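Side-chain contacts in Dbv8 protein (Nonomuraea, PDB 4MFZ), which probably transfers the long acyl chain of acyl-CoA, bound here as decanoyl-CoA, to an amino group of a glycopeptide antibiotic precursor, as a GNAT-type N-acyltransferase: residues V111-G116 and L188-V193; L199-A204 and P238-H243. All blocks are in the same frame, centred on the assembly; numbering follows the deposited sequence.

Contact 1: V111-G116 and L188-V193; sequences VKVRGG and LVRGLV
The irregular chain of 111-116 passes the last turn of helix 182-192 with V113 opposite R190, their CA atoms 8.9 Å apart. R190 bridges this gap almost alone. Its chain bends at chi3 (70°), which turns the guanidinium against the loop. V113 CG2 sits over the centre of one face, 3.5 Å from R190 CZ. The V111 side chain crosses that of R190 at about a right angle, with V111 CG1 3.4 Å from R190 NH2. These contacts are apolar atoms on a flat cation; the polar link runs through two waters in the guanidinium plane. R190 NH1 donates to both, at 2.8 Å to water 1 and 3.0 Å to water 2. Water 1 passes a hydrogen on to V111 O (2.8 Å) and water 2 does the same to V113 O (2.7 Å). Both NH1 hydrogens are therefore used, and two carbonyls, two residues apart in the loop, are tied to one nitrogen. R190 NH2 bonds to H105 O and more weakly to D108 O, holding the group from the same loop further upstream. L102 of helix 89-104 packs on R190 as well, and V111 has a bound sodium ion about 5 Å from its side chain. Behind the arginine, G191 takes a positive phi (76°) as the C-prime residue of a Schellman motif, with G191 N bonded to L188 O and L192 N to L187 O. The arrangement is that of a Schellman-capped helix end whose last-turn arginine fastens a loop by bridging waters.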
# COMPACT_ATOMS: atom_id res chain seq x y z
N VAL A 111 -4.39 6.28 16.11
CA VAL A 111 -4.29 4.90 16.57
C VAL A 111 -3.54 4.08 15.51
O VAL A 111 -3.85 4.15 14.32
CB VAL A 111 -5.68 4.29 16.96
CG1 VAL A 111 -6.64 4.29 15.80
CG2 VAL A 111 -5.55 2.86 17.47
N LYS A 112 -2.53 3.34 15.93
CA LYS A 112 -1.84 2.46 15.00
C LYS A 112 -2.67 1.21 14.81
O LYS A 112 -3.07 0.59 15.79
CB LYS A 112 -0.45 2.11 15.48
CG LYS A 112 0.55 3.23 15.30
CD LYS A 112 1.96 2.75 15.63
CE LYS A 112 3.01 3.63 14.97
NZ LYS A 112 4.39 3.10 15.20
N VAL A 113 -2.98 0.88 13.56
CA VAL A 113 -3.66 -0.39 13.28
C VAL A 113 -2.83 -1.18 12.28
O VAL A 113 -2.81 -0.89 11.07
CB VAL A 113 -5.12 -0.21 12.79
CG1 VAL A 113 -5.73 -1.54 12.40
CG2 VAL A 113 -5.97 0.46 13.85
N ARG A 114 -2.11 -2.16 12.79
CA ARG A 114 -1.51 -3.17 11.93
C ARG A 114 -2.64 -4.12 11.53
O ARG A 114 -3.35 -4.67 12.40
CB ARG A 114 -0.40 -3.94 12.66
CG ARG A 114 0.58 -4.67 11.74
CD ARG A 114 1.53 -3.70 11.05
NE ARG A 114 2.29 -4.34 9.98
CZ ARG A 114 3.20 -3.73 9.21
NH1 ARG A 114 3.47 -2.43 9.39
NH2 ARG A 114 3.85 -4.41 8.27
N GLY A 115 -2.81 -4.29 10.23
CA GLY A 115 -3.73 -5.33 9.73
C GLY A 115 -3.07 -6.66 10.02
O GLY A 115 -2.10 -6.74 10.79
N GLY A 116 -3.54 -7.72 9.41
CA GLY A 116 -2.82 -8.97 9.60
C GLY A 116 -1.54 -9.05 8.79
O GLY A 116 -1.25 -8.14 7.98
N LEU A 188 -5.03 2.52 3.80
CA LEU A 188 -5.86 3.18 2.79
C LEU A 188 -7.34 2.90 3.03
O LEU A 188 -8.17 3.81 3.00
CB LEU A 188 -5.46 2.69 1.40
CG LEU A 188 -6.20 3.35 0.23
CD1 LEU A 188 -5.28 3.44 -1.00
CD2 LEU A 188 -7.46 2.58 -0.08
N VAL A 189 -7.67 1.64 3.31
CA VAL A 189 -9.07 1.28 3.52
C VAL A 189 -9.62 1.71 4.90
O VAL A 189 -10.84 1.69 5.11
CB VAL A 189 -9.36 -0.22 3.20
CG1 VAL A 189 -9.27 -1.09 4.44
CG2 VAL A 189 -10.76 -0.36 2.61
N ARG A 190 -8.72 2.12 5.80
CA ARG A 190 -9.10 2.83 7.02
C ARG A 190 -9.22 4.34 6.83
O ARG A 190 -9.26 5.06 7.82
CB ARG A 190 -8.10 2.58 8.14
CG ARG A 190 -8.25 1.28 8.90
CD ARG A 190 -7.13 1.17 9.94
NE ARG A 190 -7.32 2.14 11.00
CZ ARG A 190 -6.42 3.02 11.44
NH1 ARG A 190 -5.19 3.03 10.97
NH2 ARG A 190 -6.78 3.88 12.39
N GLY A 191 -9.27 4.82 5.58
CA GLY A 191 -9.57 6.24 5.31
C GLY A 191 -8.43 7.19 5.59
O GLY A 191 -8.64 8.37 5.79
N LEU A 192 -7.20 6.68 5.57
CA LEU A 192 -6.00 7.44 5.93
C LEU A 192 -5.01 7.69 4.77
O LEU A 192 -3.90 8.22 4.99
CB LEU A 192 -5.23 6.69 7.05
CG LEU A 192 -5.41 7.17 8.50
CD1 LEU A 192 -6.75 7.81 8.73
CD2 LEU A 192 -5.16 6.09 9.57
N VAL A 193 -5.38 7.26 3.57
CA VAL A 193 -4.52 7.51 2.38
C VAL A 193 -5.43 8.07 1.29
O VAL A 193 -6.51 7.52 1.04
CB VAL A 193 -3.79 6.23 1.87
CG1 VAL A 193 -2.90 6.53 0.66
CG2 VAL A 193 -2.95 5.57 2.98
O HOH W 1 -3.08 4.74 11.69
O HOH W 2 -3.42 1.15 9.46

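Contact 2: L199-A204 and P238-H243; sequences LQYNLA and PFFERH
F240 carries its CG anti to the carbonyl carbon (chi1 -72°), which sends the ring from the helix toward the strand. Y201 and L203 adopt the same kind of first torsion, at -58° and -64°, and between them receive it. Y201 meets the CE2-CZ part of the phenyl ring and L203 the CD1-CE1 part, both obliquely. Y201 offers the root of its side chain: Y201 CB lies 3.7 Å from F240 CE2 and equally close to F240 CZ, and Y201 CG is 4.0 Å from F240 CE2. The phenol itself leads away from the helix segment, and its hydroxyl is hydrogen-bonded to that of S232, about two turns before F240 in the same helix. On the L203 side, L203 CD2 is 3.6 Å from F240 CD1 and L203 CG 4.0 Å from F240 CE1. One face of the phenyl is met from within its own helix by F239 CD2, 3.7 Å above the ring plane of F240 and over its centre. The contact is wholly apolar and buried; the CA atoms of L203 and F240 are 8.9 Å apart, with the F240 ring between helix and strand. Helix 226-243 thus packs on strand 199-205 of the GNAT-like C-terminal domain, which lies between strand 211-216, whose L213 and L215 touch Y201, and outermost strand 193-196, whose Y194 touches F240.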
# COMPACT_ATOMS: atom_id res chain seq x y z
N LEU A 199 -0.00 11.46 -7.11
CA LEU A 199 0.68 11.18 -5.85
C LEU A 199 -0.30 10.75 -4.77
O LEU A 199 -1.48 11.12 -4.83
CB LEU A 199 1.47 12.42 -5.37
CG LEU A 199 2.46 13.10 -6.32
CD1 LEU A 199 3.24 14.21 -5.60
CD2 LEU A 199 3.47 12.15 -6.93
N GLN A 200 0.21 10.00 -3.79
CA GLN A 200 -0.59 9.56 -2.62
C GLN A 200 -0.09 10.22 -1.32
O GLN A 200 1.10 10.47 -1.14
CB GLN A 200 -0.52 8.03 -2.44
CG GLN A 200 -1.30 7.17 -3.44
CD GLN A 200 -0.96 5.69 -3.30
OE1 GLN A 200 0.14 5.33 -2.85
NE2 GLN A 200 -1.87 4.81 -3.71
N TYR A 201 -1.01 10.51 -0.41
CA TYR A 201 -0.64 11.18 0.83
C TYR A 201 -1.30 10.42 1.95
O TYR A 201 -2.50 10.14 1.86
CB TYR A 201 -1.17 12.61 0.83
CG TYR A 201 -0.68 13.43 -0.33
CD1 TYR A 201 -1.40 13.46 -1.54
CD2 TYR A 201 0.51 14.17 -0.23
CE1 TYR A 201 -0.93 14.20 -2.62
CE2 TYR A 201 0.97 14.92 -1.31
CZ TYR A 201 0.25 14.94 -2.50
OH TYR A 201 0.74 15.68 -3.55
N ASN A 202 -0.55 10.10 3.00
CA ASN A 202 -1.19 9.55 4.19
C ASN A 202 -1.10 10.48 5.40
O ASN A 202 -0.11 11.15 5.61
CB ASN A 202 -0.70 8.14 4.52
CG ASN A 202 0.72 8.12 4.98
OD1 ASN A 202 1.64 8.37 4.20
ND2 ASN A 202 0.91 7.76 6.26
N LEU A 203 -2.18 10.51 6.16
CA LEU A 203 -2.28 11.37 7.30
C LEU A 203 -1.52 10.69 8.42
O LEU A 203 -2.01 9.72 8.98
CB LEU A 203 -3.76 11.51 7.67
CG LEU A 203 -4.66 12.19 6.63
CD1 LEU A 203 -6.02 11.53 6.58
CD2 LEU A 203 -4.81 13.69 6.90
N ALA A 204 -0.33 11.19 8.73
CA ALA A 204 0.55 10.57 9.72
C ALA A 204 0.81 11.49 10.92
O ALA A 204 0.37 12.64 10.93
CB ALA A 204 1.87 10.16 9.06
N PRO A 238 -4.69 22.37 0.44
CA PRO A 238 -6.10 22.73 0.59
C PRO A 238 -7.08 21.55 0.62
O PRO A 238 -8.19 21.69 1.13
CB PRO A 238 -6.38 23.63 -0.63
CG PRO A 238 -5.23 23.43 -1.55
CD PRO A 238 -4.06 23.01 -0.73
N PHE A 239 -6.69 20.42 0.04
CA PHE A 239 -7.54 19.23 0.10
C PHE A 239 -7.71 18.80 1.55
O PHE A 239 -8.84 18.55 1.99
CB PHE A 239 -6.96 18.08 -0.74
CG PHE A 239 -7.72 16.79 -0.63
CD1 PHE A 239 -8.80 16.53 -1.48
CD2 PHE A 239 -7.34 15.81 0.29
CE1 PHE A 239 -9.51 15.33 -1.38
CE2 PHE A 239 -8.04 14.61 0.38
CZ PHE A 239 -9.12 14.37 -0.46
N PHE A 240 -6.60 18.71 2.28
CA PHE A 240 -6.64 18.19 3.65
C PHE A 240 -7.19 19.21 4.64
O PHE A 240 -7.69 18.84 5.70
CB PHE A 240 -5.27 17.62 4.08
CG PHE A 240 -4.93 16.33 3.40
CD1 PHE A 240 -5.60 15.14 3.73
CD2 PHE A 240 -3.98 16.29 2.37
CE1 PHE A 240 -5.31 13.95 3.06
CE2 PHE A 240 -3.69 15.11 1.70
CZ PHE A 240 -4.36 13.93 2.05
N GLU A 241 -7.09 20.49 4.29
CA GLU A 241 -7.70 21.56 5.08
C GLU A 241 -9.22 21.54 4.89
O GLU A 241 -9.98 21.70 5.85
CB GLU A 241 -7.11 22.92 4.67
CG GLU A 241 -7.89 24.13 5.16
CD GLU A 241 -7.90 24.27 6.69
OE1 GLU A 241 -8.78 25.01 7.19
OE2 GLU A 241 -7.04 23.66 7.38
N ARG A 242 -9.65 21.34 3.65
CA ARG A 242 -11.07 21.20 3.39
C ARG A 242 -11.67 19.96 4.07
O ARG A 242 -12.77 20.03 4.64
CB ARG A 242 -11.34 21.16 1.88
CG ARG A 242 -12.79 20.95 1.52
CD ARG A 242 -12.97 20.81 0.02
NE ARG A 242 -12.95 22.10 -0.67
CZ ARG A 242 -14.00 22.92 -0.76
NH1 ARG A 242 -15.17 22.58 -0.21
NH2 ARG A 242 -13.90 24.08 -1.41
N HIS A 243 -10.98 18.82 4.00
CA HIS A 243 -11.60 17.55 4.42
C HIS A 243 -11.16 17.01 5.76
O HIS A 243 -11.88 16.21 6.37
CB HIS A 243 -11.45 16.49 3.36
CG HIS A 243 -12.00 16.88 2.01
ND1 HIS A 243 -13.32 16.97 1.76
CD2 HIS A 243 -11.34 17.21 0.82
CE1 HIS A 243 -13.52 17.33 0.47
NE2 HIS A 243 -12.30 17.49 -0.11

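Overall arrangement
Contact 1 comes first along the chain and closes before contact 2 opens; their centres lie 15 Å apart. The first belongs to the helical N-terminal part of the protein, the second to the GNAT-like C-terminal part, and they meet where helix 182-192 runs into strand 193-196. This strand is one border of the six-stranded mixed sheet and pairs antiparallel with 199-205. L192 O, from contact 1, probably accepts a hydrogen bond from L203 N of contact 2 (3.1 Å), while V193 packs on N202. Through these two links the end of the helical part is joined directly to the sheet of the acyl-CoA-binding part.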